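Local coordinates for hypothetical protein TM1010 (Thermotoga maritima, PDB 2F4P) that is of unknown function but belongs to the cupin superfamily of small beta-barrel proteins, at residues A[49-55]-A[115-121]; A[58-63]-A[136-140]; A[76-80]-A[111-115]. One frame throughout, in Å; residues are numbered along the deposited sequence.

Contact 1 is buried. It pairs strands 49-55 and 115-121 in one sheet of the cupin fold and relies on backbone hydrogen bonds and apolar packing. Contacts 2 and 3 lie nearer the surface and are only partly buried. Contact 2 brings helix 137-144 against residues 58-63 through a salt bridge, an arginine-tyrosine stack and an indole-carboxylate hydrogen bond. Contact 3 sets the loop 111-115 beside residues 76-80, where the chain turns a corner at 76-77, with one backbone bond and a water bridge. Contacts 1 and 3 share Leu115, where the loop becomes strand 115-121. Contacts 1 and 2 meet where Phe55 CE2 packs on Arg60. Contacts 2 and 3 come together at Tyr140 and Pro111.

Contact 1: A[49-55]-A[115-121]; sequences QVYDVVF and LVHIGIS
The Tyr51 ring lies over the backbone of Gly119, with Gly119 O 3.5 Å above the ring plane and over its centre. Gly119 has no side chain to block this position. Ser121 OG sits at the ring edge and hydrogen-bonds Tyr51 OH at 2.6 Å; either hydroxyl could be the donor. Gln70 NE2 also bonds this phenol oxygen. Tyr51 has two modelled conformers, and these contacts belong to one of them.

The rings of Phe55 and His117 meet rim to rim, their planes 20° apart. Phe55 CE1 is 3.6 Å from His117 NE2. Val53 CB lies over one face of the imidazole, offset toward its rim. With chi1 at 77°, His117 turns ND1 onto the carbonyl O of the next residue, Ile118, at 2.9 Å. The bond is straight and in the imidazole plane, but ND1 comes from above the carbonyl plane, not along a lone pair; it should limit the ring's rotation.

On the reverse face, Val50 CG1 meets Ile118 CG2 at 3.8 Å. Val50, Ile118 and Ile120 also pack on isoleucines of the second subunit.

Eight backbone hydrogen bonds join the strands, from Gln49 to Phe55. The ladder is a regular antiparallel pairing in a cupin beta-barrel. One face carries Val53, near a bound unknown ligand, and the other meets the second subunit.

Contact 2: A[58-63]-A[136-140]; sequences GARTHW and TEEEY
Glu139 OE1 is gripped by two donors, which reach it from opposite faces of its carboxylate. Trp63 NE1 donates across the contact at 3.0 Å, with an N-H...O angle of 166°. The oxygen lies in the plane of the indole, while the indole NH meets the carboxylate from above its plane. Thr136 N comes from the other face, at 3.2 Å from Glu139 OE1. The two bonds hold the carboxylate in place against the indole edge. Glu139 reaches there on an extended chain (chi2 172°).

Arg60 makes the second part of the contact. Its guanidinium lies flat on the Tyr140 ring, with the planes nearly parallel and the centres 4.3 Å apart. The stack is off-centre: Arg60 NH1 is above the rim at Tyr140 CG, 3.4 Å away, and Arg60 CZ makes a cation-pi contact. Arg60 NH1 also donates to Gly58 O at 3.0 Å, which ties the side chain back to the loop just before its strand. Arg60 NH2 bonds Val135 O, its strongest partner. The salt bridge of Arg60 NH2 to Glu137 OE1 includes only a weak hydrogen bond, at 3.4 Å, and the carboxylate stands almost upright to the guanidinium. Water 1 links Glu137 OE1 to Arg60 NH1, the latter bond being weak.

Gly58 CA rests near Tyr140 OH at 3.3 Å, and the phenol oxygen hydrogen-bonds Ala109 O. Trp63 also makes a cation-pi contact with Arg84 and an edge-to-face contact with Trp106.

Thr136 is the N-cap of the helix. Its OG1 accepts from Glu139 N, and Glu139 OE1 accepts from Thr136 N. This reciprocal pair is a capping box, here with the glutamate also bonded to Trp63, and it joins the start of the C-terminal helix to the broken strand 60-65 of the cupin fold.

Contact 3: A[76-80]-A[111-115]; sequences RGKGF and PDEEL
Lys78 N donates to Glu114 O at 2.9 Å, the one direct backbone hydrogen bond across this contact. Beside it, Gly77 CA makes a CA-H...O contact with the same Glu114 O at 3.3 Å. Gly77 has no side chain, and the two backbones come close here. The Glu113 carboxylate lies along the other chain: its OE2 is 3.5 Å from Gly77 CA, and its OE1 is 3.6 Å from Lys78 CB. Leu115 CB packs on Lys78 O at 3.6 Å, and Leu115 CD1 covers Gly79 N. Phe80 CE1 touches Pro111 CD at 4.1 Å, the two side chains crossing at about a right angle.

The chain turns a corner at Arg76 and Gly77. Strands 70-75 and 78-83 therefore belong to different sheets of the cupin barrel, and Gly77 forms an antiparallel non-hydrogen-bonded pair with Leu115 at the turn.

Further out, water 3 joins Lys78 NZ to Asp112 OD1. The fully extended Lys78 chain also takes its ammonium to a salt bridge with the C-terminal OXT of Lys147. The Glu114 carboxylate is modelled over one face of the Arg76 guanidinium, too close for the salt bridge's geometry to be trusted. Tyr140 and Thr144 of helix 137-144 pack on Pro111.

Contact 1: A[49-55]-A[115-121]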
loop_
_atom_site.group_PDB
_atom_site.type_symbol
_atom_site.label_atom_id
_atom_site.label_comp_id
_atom_site.label_asym_id
_atom_site.label_seq_id
_atom_site.Cartn_x
_atom_site.Cartn_y
_atom_site.Cartn_z
ATOM N N GLN A 49 -0.387 6.248 -7.493
ATOM C CA GLN A 49 0.084 5.013 -8.073
ATOM C C GLN A 49 0.658 4.148 -6.979
ATOM O O GLN A 49 1.105 4.657 -5.957
ATOM C CB GLN A 49 1.108 5.301 -9.140
ATOM C CG GLN A 49 0.491 5.859 -10.371
ATOM C CD GLN A 49 1.511 6.128 -11.431
ATOM O OE1 GLN A 49 2.612 6.608 -11.143
ATOM N NE2 GLN A 49 1.163 5.818 -12.674
ATOM N N VAL A 50 0.581 2.832 -7.176
ATOM C CA VAL A 50 1.056 1.856 -6.189
ATOM C C VAL A 50 1.879 0.784 -6.932
ATOM O O VAL A 50 1.517 0.325 -8.027
ATOM C CB VAL A 50 -0.113 1.196 -5.409
ATOM C CG1 VAL A 50 0.407 0.291 -4.308
ATOM C CG2 VAL A 50 -1.049 2.245 -4.822
ATOM N N TYR A 51 3.006 0.418 -6.334
ATOM C CA TYR A 51 3.891 -0.569 -6.937
ATOM C C TYR A 51 4.532 -1.409 -5.859
ATOM O O TYR A 51 4.512 -1.060 -4.686
ATOM C CB TYR A 51 4.948 0.105 -7.820
ATOM C CG TYR A 51 5.301 1.461 -7.304
ATOM C CD1 TYR A 51 4.524 2.578 -7.627
ATOM C CD2 TYR A 51 6.380 1.626 -6.454
ATOM C CE1 TYR A 51 4.815 3.819 -7.106
ATOM C CE2 TYR A 51 6.692 2.871 -5.942
ATOM C CZ TYR A 51 5.914 3.956 -6.268
ATOM O OH TYR A 51 6.257 5.162 -5.732
ATOM N N ASP A 52 5.050 -2.545 -6.289
ATOM C CA ASP A 52 5.726 -3.497 -5.417
ATOM C C ASP A 52 7.105 -3.661 -6.007
ATOM O O ASP A 52 7.215 -3.911 -7.220
ATOM C CB ASP A 52 4.985 -4.831 -5.444
ATOM C CG ASP A 52 5.369 -5.739 -4.287
ATOM O OD1 ASP A 52 5.656 -5.242 -3.177
ATOM O OD2 ASP A 52 5.362 -6.960 -4.482
ATOM N N VAL A 53 8.144 -3.495 -5.183
ATOM C CA VAL A 53 9.541 -3.445 -5.649
ATOM C C VAL A 53 10.413 -4.452 -4.885
ATOM O O VAL A 53 10.330 -4.534 -3.651
ATOM C CB VAL A 53 10.179 -2.049 -5.435
ATOM C CG1 VAL A 53 11.502 -1.893 -6.264
ATOM C CG2 VAL A 53 9.196 -0.940 -5.757
ATOM N N VAL A 54 11.252 -5.194 -5.604
ATOM C CA VAL A 54 12.321 -5.986 -4.982
ATOM C C VAL A 54 13.661 -5.417 -5.403
ATOM O O VAL A 54 13.922 -5.287 -6.608
ATOM C CB VAL A 54 12.301 -7.463 -5.426
ATOM C CG1 VAL A 54 13.385 -8.259 -4.670
ATOM C CG2 VAL A 54 10.919 -8.059 -5.223
ATOM N N PHE A 55 14.489 -5.069 -4.419
ATOM C CA PHE A 55 15.885 -4.670 -4.632
ATOM C C PHE A 55 16.739 -5.854 -4.182
ATOM O O PHE A 55 16.676 -6.262 -3.018
ATOM C CB PHE A 55 16.287 -3.505 -3.751
ATOM C CG PHE A 55 15.582 -2.209 -4.059
ATOM C CD1 PHE A 55 14.347 -1.935 -3.512
ATOM C CD2 PHE A 55 16.168 -1.277 -4.868
ATOM C CE1 PHE A 55 13.689 -0.736 -3.804
ATOM C CE2 PHE A 55 15.540 -0.104 -5.163
ATOM C CZ PHE A 55 14.285 0.175 -4.605
ATOM N N LEU A 115 15.647 -6.118 -0.220
ATOM C CA LEU A 115 14.552 -5.307 0.336
ATOM C C LEU A 115 13.353 -5.433 -0.590
ATOM O O LEU A 115 13.493 -5.349 -1.808
ATOM C CB LEU A 115 14.941 -3.839 0.471
ATOM C CG LEU A 115 13.821 -2.872 0.895
ATOM C CD1 LEU A 115 13.514 -3.002 2.368
ATOM C CD2 LEU A 115 14.199 -1.450 0.531
ATOM N N VAL A 116 12.191 -5.688 0.004
ATOM C CA VAL A 116 10.931 -5.707 -0.719
ATOM C C VAL A 116 10.005 -4.731 -0.046
ATOM O O VAL A 116 9.849 -4.755 1.191
ATOM C CB VAL A 116 10.262 -7.093 -0.705
ATOM C CG1 VAL A 116 8.987 -7.102 -1.601
ATOM C CG2 VAL A 116 11.274 -8.169 -1.128
ATOM N N HIS A 117 9.380 -3.881 -0.853
ATOM C CA HIS A 117 8.436 -2.941 -0.309
ATOM C C HIS A 117 7.340 -2.571 -1.312
ATOM O O HIS A 117 7.525 -2.687 -2.533
ATOM C CB HIS A 117 9.164 -1.689 0.229
ATOM C CG HIS A 117 9.610 -0.738 -0.825
ATOM N ND1 HIS A 117 8.755 0.164 -1.417
ATOM C CD2 HIS A 117 10.829 -0.525 -1.379
ATOM C CE1 HIS A 117 9.418 0.862 -2.321
ATOM N NE2 HIS A 117 10.682 0.477 -2.305
ATOM N N ILE A 118 6.198 -2.153 -0.762
ATOM C CA ILE A 118 5.161 -1.481 -1.508
ATOM C C ILE A 118 5.516 -0.002 -1.528
ATOM O O ILE A 118 6.012 0.552 -0.534
ATOM C CB ILE A 118 3.764 -1.706 -0.861
ATOM C CG1 ILE A 118 3.367 -3.195 -0.953
ATOM C CG2 ILE A 118 2.687 -0.841 -1.543
ATOM C CD1 ILE A 118 2.395 -3.644 0.107
ATOM N N GLY A 119 5.343 0.635 -2.680
ATOM C CA GLY A 119 5.502 2.083 -2.776
ATOM C C GLY A 119 4.204 2.715 -3.213
ATOM O O GLY A 119 3.502 2.152 -4.063
ATOM N N ILE A 120 3.870 3.865 -2.616
ATOM C CA ILE A 120 2.684 4.621 -2.980
ATOM C C ILE A 120 3.154 6.011 -3.406
ATOM O O ILE A 120 3.738 6.734 -2.589
ATOM C CB ILE A 120 1.718 4.741 -1.802
ATOM C CG1 ILE A 120 1.404 3.365 -1.229
ATOM C CG2 ILE A 120 0.436 5.430 -2.225
ATOM C CD1 ILE A 120 0.674 3.371 0.077
ATOM N N SER A 121 2.969 6.350 -4.677
ATOM C CA SER A 121 3.208 7.716 -5.149
ATOM C C SER A 121 1.891 8.497 -4.969
ATOM O O SER A 121 0.906 8.231 -5.647
ATOM C CB SER A 121 3.634 7.738 -6.611
ATOM O OG SER A 121 4.822 7.025 -6.810
#

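Contact 2: A[58-63]-A[136-140]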
loop_
_atom_site.group_PDB
_atom_site.type_symbol
_atom_site.label_atom_id
_atom_site.label_comp_id
_atom_site.label_asym_id
_atom_site.label_seq_id
_atom_site.Cartn_x
_atom_site.Cartn_y
_atom_site.Cartn_z
ATOM N N GLY A 58 22.506 -4.658 -2.452
ATOM C CA GLY A 58 23.347 -3.652 -3.062
ATOM C C GLY A 58 22.601 -2.744 -4.041
ATOM O O GLY A 58 23.138 -1.732 -4.475
ATOM N N ALA A 59 21.401 -3.125 -4.446
ATOM C CA ALA A 59 20.670 -2.352 -5.449
ATOM C C ALA A 59 19.887 -1.234 -4.775
ATOM O O ALA A 59 19.462 -1.348 -3.611
ATOM C CB ALA A 59 19.750 -3.238 -6.261
ATOM N N ARG A 60 19.712 -0.141 -5.521
ATOM C CA ARG A 60 19.048 1.040 -4.992
ATOM C C ARG A 60 18.659 2.007 -6.075
ATOM O O ARG A 60 19.219 2.009 -7.175
ATOM C CB ARG A 60 19.947 1.760 -3.996
ATOM C CG ARG A 60 21.143 2.512 -4.582
ATOM C CD ARG A 60 22.385 1.754 -4.439
ATOM N NE ARG A 60 23.598 2.460 -4.901
ATOM C CZ ARG A 60 24.808 1.897 -4.918
ATOM N NH1 ARG A 60 24.972 0.641 -4.520
ATOM N NH2 ARG A 60 25.856 2.574 -5.350
ATOM N N THR A 61 17.749 2.899 -5.731
ATOM C CA THR A 61 17.358 3.928 -6.632
ATOM C C THR A 61 18.509 4.921 -6.776
ATOM O O THR A 61 19.398 5.033 -5.900
ATOM C CB THR A 61 16.100 4.710 -6.104
ATOM O OG1 THR A 61 16.465 5.480 -4.943
ATOM C CG2 THR A 61 14.988 3.778 -5.725
ATOM N N HIS A 62 18.476 5.664 -7.869
ATOM C CA HIS A 62 19.203 6.935 -7.932
ATOM C C HIS A 62 18.598 7.918 -6.927
ATOM O O HIS A 62 17.483 7.705 -6.401
ATOM C CB HIS A 62 19.109 7.504 -9.342
ATOM C CG HIS A 62 19.839 6.691 -10.361
ATOM N ND1 HIS A 62 19.942 7.072 -11.681
ATOM C CD2 HIS A 62 20.509 5.519 -10.254
ATOM C CE1 HIS A 62 20.649 6.173 -12.340
ATOM N NE2 HIS A 62 20.997 5.215 -11.499
ATOM N N TRP A 63 19.297 9.023 -6.690
ATOM C CA TRP A 63 18.664 10.157 -5.998
ATOM C C TRP A 63 17.485 10.674 -6.829
ATOM O O TRP A 63 17.592 10.824 -8.057
ATOM C CB TRP A 63 19.654 11.294 -5.787
ATOM C CG TRP A 63 20.797 11.014 -4.869
ATOM C CD1 TRP A 63 22.060 10.650 -5.231
ATOM C CD2 TRP A 63 20.801 11.092 -3.430
ATOM N NE1 TRP A 63 22.844 10.516 -4.127
ATOM C CE2 TRP A 63 22.098 10.758 -3.003
ATOM C CE3 TRP A 63 19.823 11.370 -2.464
ATOM C CZ2 TRP A 63 22.463 10.745 -1.654
ATOM C CZ3 TRP A 63 20.196 11.363 -1.112
ATOM C CH2 TRP A 63 21.496 11.071 -0.729
ATOM N N THR A 136 26.494 7.074 -5.312
ATOM C CA THR A 136 27.812 6.584 -5.611
ATOM C C THR A 136 28.200 5.440 -4.684
ATOM O O THR A 136 27.604 5.248 -3.641
ATOM C CB THR A 136 28.851 7.706 -5.500
ATOM O OG1 THR A 136 28.876 8.220 -4.161
ATOM C CG2 THR A 136 28.521 8.824 -6.474
ATOM N N GLU A 137 29.222 4.681 -5.055
ATOM C CA GLU A 137 29.645 3.596 -4.176
ATOM C C GLU A 137 30.109 4.122 -2.818
ATOM O O GLU A 137 29.867 3.489 -1.795
ATOM C CB GLU A 137 30.716 2.722 -4.833
ATOM C CG GLU A 137 30.204 1.878 -6.013
ATOM C CD GLU A 137 29.042 0.913 -5.677
ATOM O OE1 GLU A 137 28.604 0.792 -4.502
ATOM O OE2 GLU A 137 28.551 0.260 -6.623
ATOM N N GLU A 138 30.747 5.289 -2.812
ATOM C CA GLU A 138 31.158 5.931 -1.567
ATOM C C GLU A 138 29.952 6.363 -0.739
ATOM O O GLU A 138 29.913 6.108 0.473
ATOM C CB GLU A 138 32.063 7.144 -1.848
ATOM N N GLU A 139 28.966 7.005 -1.380
ATOM C CA GLU A 139 27.754 7.375 -0.666
ATOM C C GLU A 139 27.121 6.107 -0.093
ATOM O O GLU A 139 26.771 6.079 1.083
ATOM C CB GLU A 139 26.774 8.167 -1.556
ATOM C CG GLU A 139 27.250 9.602 -1.836
ATOM C CD GLU A 139 26.402 10.355 -2.866
ATOM O OE1 GLU A 139 25.726 9.711 -3.681
ATOM O OE2 GLU A 139 26.446 11.607 -2.883
ATOM N N TYR A 140 27.031 5.040 -0.895
ATOM C CA TYR A 140 26.338 3.814 -0.442
ATOM C C TYR A 140 27.113 3.132 0.682
ATOM O O TYR A 140 26.545 2.775 1.716
ATOM C CB TYR A 140 26.076 2.858 -1.612
ATOM C CG TYR A 140 25.311 1.597 -1.242
ATOM C CD1 TYR A 140 23.929 1.633 -1.012
ATOM C CD2 TYR A 140 25.967 0.375 -1.131
ATOM C CE1 TYR A 140 23.226 0.497 -0.677
ATOM C CE2 TYR A 140 25.282 -0.770 -0.802
ATOM C CZ TYR A 140 23.912 -0.709 -0.567
ATOM O OH TYR A 140 23.249 -1.854 -0.239
HETATM O O HOH W 1 27.108 -2.046 -4.124
#

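Contact 3: A[76-80]-A[111-115]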
loop_
_atom_site.group_PDB
_atom_site.type_symbol
_atom_site.label_atom_id
_atom_site.label_comp_id
_atom_site.label_asym_id
_atom_site.label_seq_id
_atom_site.Cartn_x
_atom_site.Cartn_y
_atom_site.Cartn_z
ATOM N N ARG A 76 9.491 -7.112 3.481
ATOM C CA ARG A 76 10.467 -8.161 3.671
ATOM C C ARG A 76 11.885 -7.639 3.592
ATOM O O ARG A 76 12.188 -6.739 2.807
ATOM C CB ARG A 76 10.240 -9.237 2.611
ATOM C CG ARG A 76 11.309 -10.295 2.494
ATOM C CD ARG A 76 10.682 -11.562 1.986
ATOM N NE ARG A 76 11.563 -12.410 1.202
ATOM C CZ ARG A 76 11.763 -12.297 -0.113
ATOM N NH1 ARG A 76 11.191 -11.322 -0.804
ATOM N NH2 ARG A 76 12.564 -13.159 -0.743
ATOM N N GLY A 77 12.771 -8.229 4.390
ATOM C CA GLY A 77 14.207 -8.000 4.211
ATOM C C GLY A 77 14.754 -6.817 4.980
ATOM O O GLY A 77 14.236 -6.471 6.034
ATOM N N LYS A 78 15.812 -6.205 4.443
ATOM C CA LYS A 78 16.523 -5.123 5.085
ATOM C C LYS A 78 16.971 -4.131 4.026
ATOM O O LYS A 78 17.500 -4.511 2.975
ATOM C CB LYS A 78 17.751 -5.648 5.846
ATOM C CG LYS A 78 18.531 -4.566 6.599
ATOM C CD LYS A 78 19.706 -5.161 7.391
ATOM C CE LYS A 78 20.583 -4.090 8.022
ATOM N NZ LYS A 78 21.881 -4.668 8.495
ATOM N N GLY A 79 16.727 -2.861 4.292
ATOM C CA GLY A 79 17.187 -1.821 3.411
ATOM C C GLY A 79 17.527 -0.537 4.098
ATOM O O GLY A 79 17.633 -0.470 5.312
ATOM N N PHE A 80 17.672 0.488 3.278
ATOM C CA PHE A 80 18.055 1.816 3.710
ATOM C C PHE A 80 17.255 2.862 2.975
ATOM O O PHE A 80 16.923 2.686 1.795
ATOM C CB PHE A 80 19.540 2.065 3.441
ATOM C CG PHE A 80 20.417 1.274 4.311
ATOM C CD1 PHE A 80 20.711 -0.050 3.992
ATOM C CD2 PHE A 80 20.929 1.807 5.471
ATOM C CE1 PHE A 80 21.535 -0.810 4.829
ATOM C CE2 PHE A 80 21.737 1.061 6.296
ATOM C CZ PHE A 80 22.044 -0.256 5.971
ATOM N N PRO A 111 23.581 -4.158 1.736
ATOM C CA PRO A 111 24.613 -4.809 0.930
ATOM C C PRO A 111 24.484 -6.341 0.867
ATOM O O PRO A 111 24.981 -6.969 -0.080
ATOM C CB PRO A 111 25.925 -4.425 1.633
ATOM C CG PRO A 111 25.608 -3.341 2.568
ATOM C CD PRO A 111 24.140 -3.333 2.824
ATOM N N ASP A 112 23.842 -6.937 1.870
ATOM C CA ASP A 112 23.859 -8.404 2.018
ATOM C C ASP A 112 22.497 -9.011 2.280
ATOM O O ASP A 112 22.403 -10.138 2.780
ATOM C CB ASP A 112 24.821 -8.787 3.136
ATOM C CG ASP A 112 24.460 -8.158 4.470
ATOM O OD1 ASP A 112 23.409 -7.486 4.583
ATOM O OD2 ASP A 112 25.266 -8.320 5.409
ATOM N N GLU A 113 21.453 -8.264 1.920
ATOM C CA GLU A 113 20.086 -8.718 2.047
ATOM C C GLU A 113 19.181 -7.931 1.105
ATOM O O GLU A 113 19.362 -6.736 0.909
ATOM C CB GLU A 113 19.613 -8.575 3.506
ATOM C CG GLU A 113 18.314 -9.243 3.806
ATOM C CD GLU A 113 18.003 -9.352 5.310
ATOM O OE1 GLU A 113 18.869 -9.017 6.153
ATOM O OE2 GLU A 113 16.869 -9.765 5.640
ATOM N N GLU A 114 18.175 -8.606 0.557
ATOM C CA GLU A 114 17.224 -7.962 -0.328
ATOM C C GLU A 114 16.271 -7.057 0.471
ATOM O O GLU A 114 16.113 -7.211 1.697
ATOM C CB GLU A 114 16.444 -9.026 -1.102
ATOM C CG GLU A 114 15.302 -9.593 -0.307
ATOM C CD GLU A 114 14.758 -10.862 -0.881
ATOM O OE1 GLU A 114 14.837 -11.061 -2.121
ATOM O OE2 GLU A 114 14.269 -11.671 -0.059
ATOM N N LEU A 115 15.647 -6.118 -0.220
ATOM C CA LEU A 115 14.552 -5.307 0.336
ATOM C C LEU A 115 13.353 -5.433 -0.590
ATOM O O LEU A 115 13.493 -5.349 -1.808
ATOM C CB LEU A 115 14.941 -3.839 0.471
ATOM C CG LEU A 115 13.821 -2.872 0.895
ATOM C CD1 LEU A 115 13.514 -3.002 2.368
ATOM C CD2 LEU A 115 14.199 -1.450 0.531
HETATM O O HOH W 2 12.152 -11.710 -3.660
HETATM O O HOH W 3 23.138 -5.358 6.339
#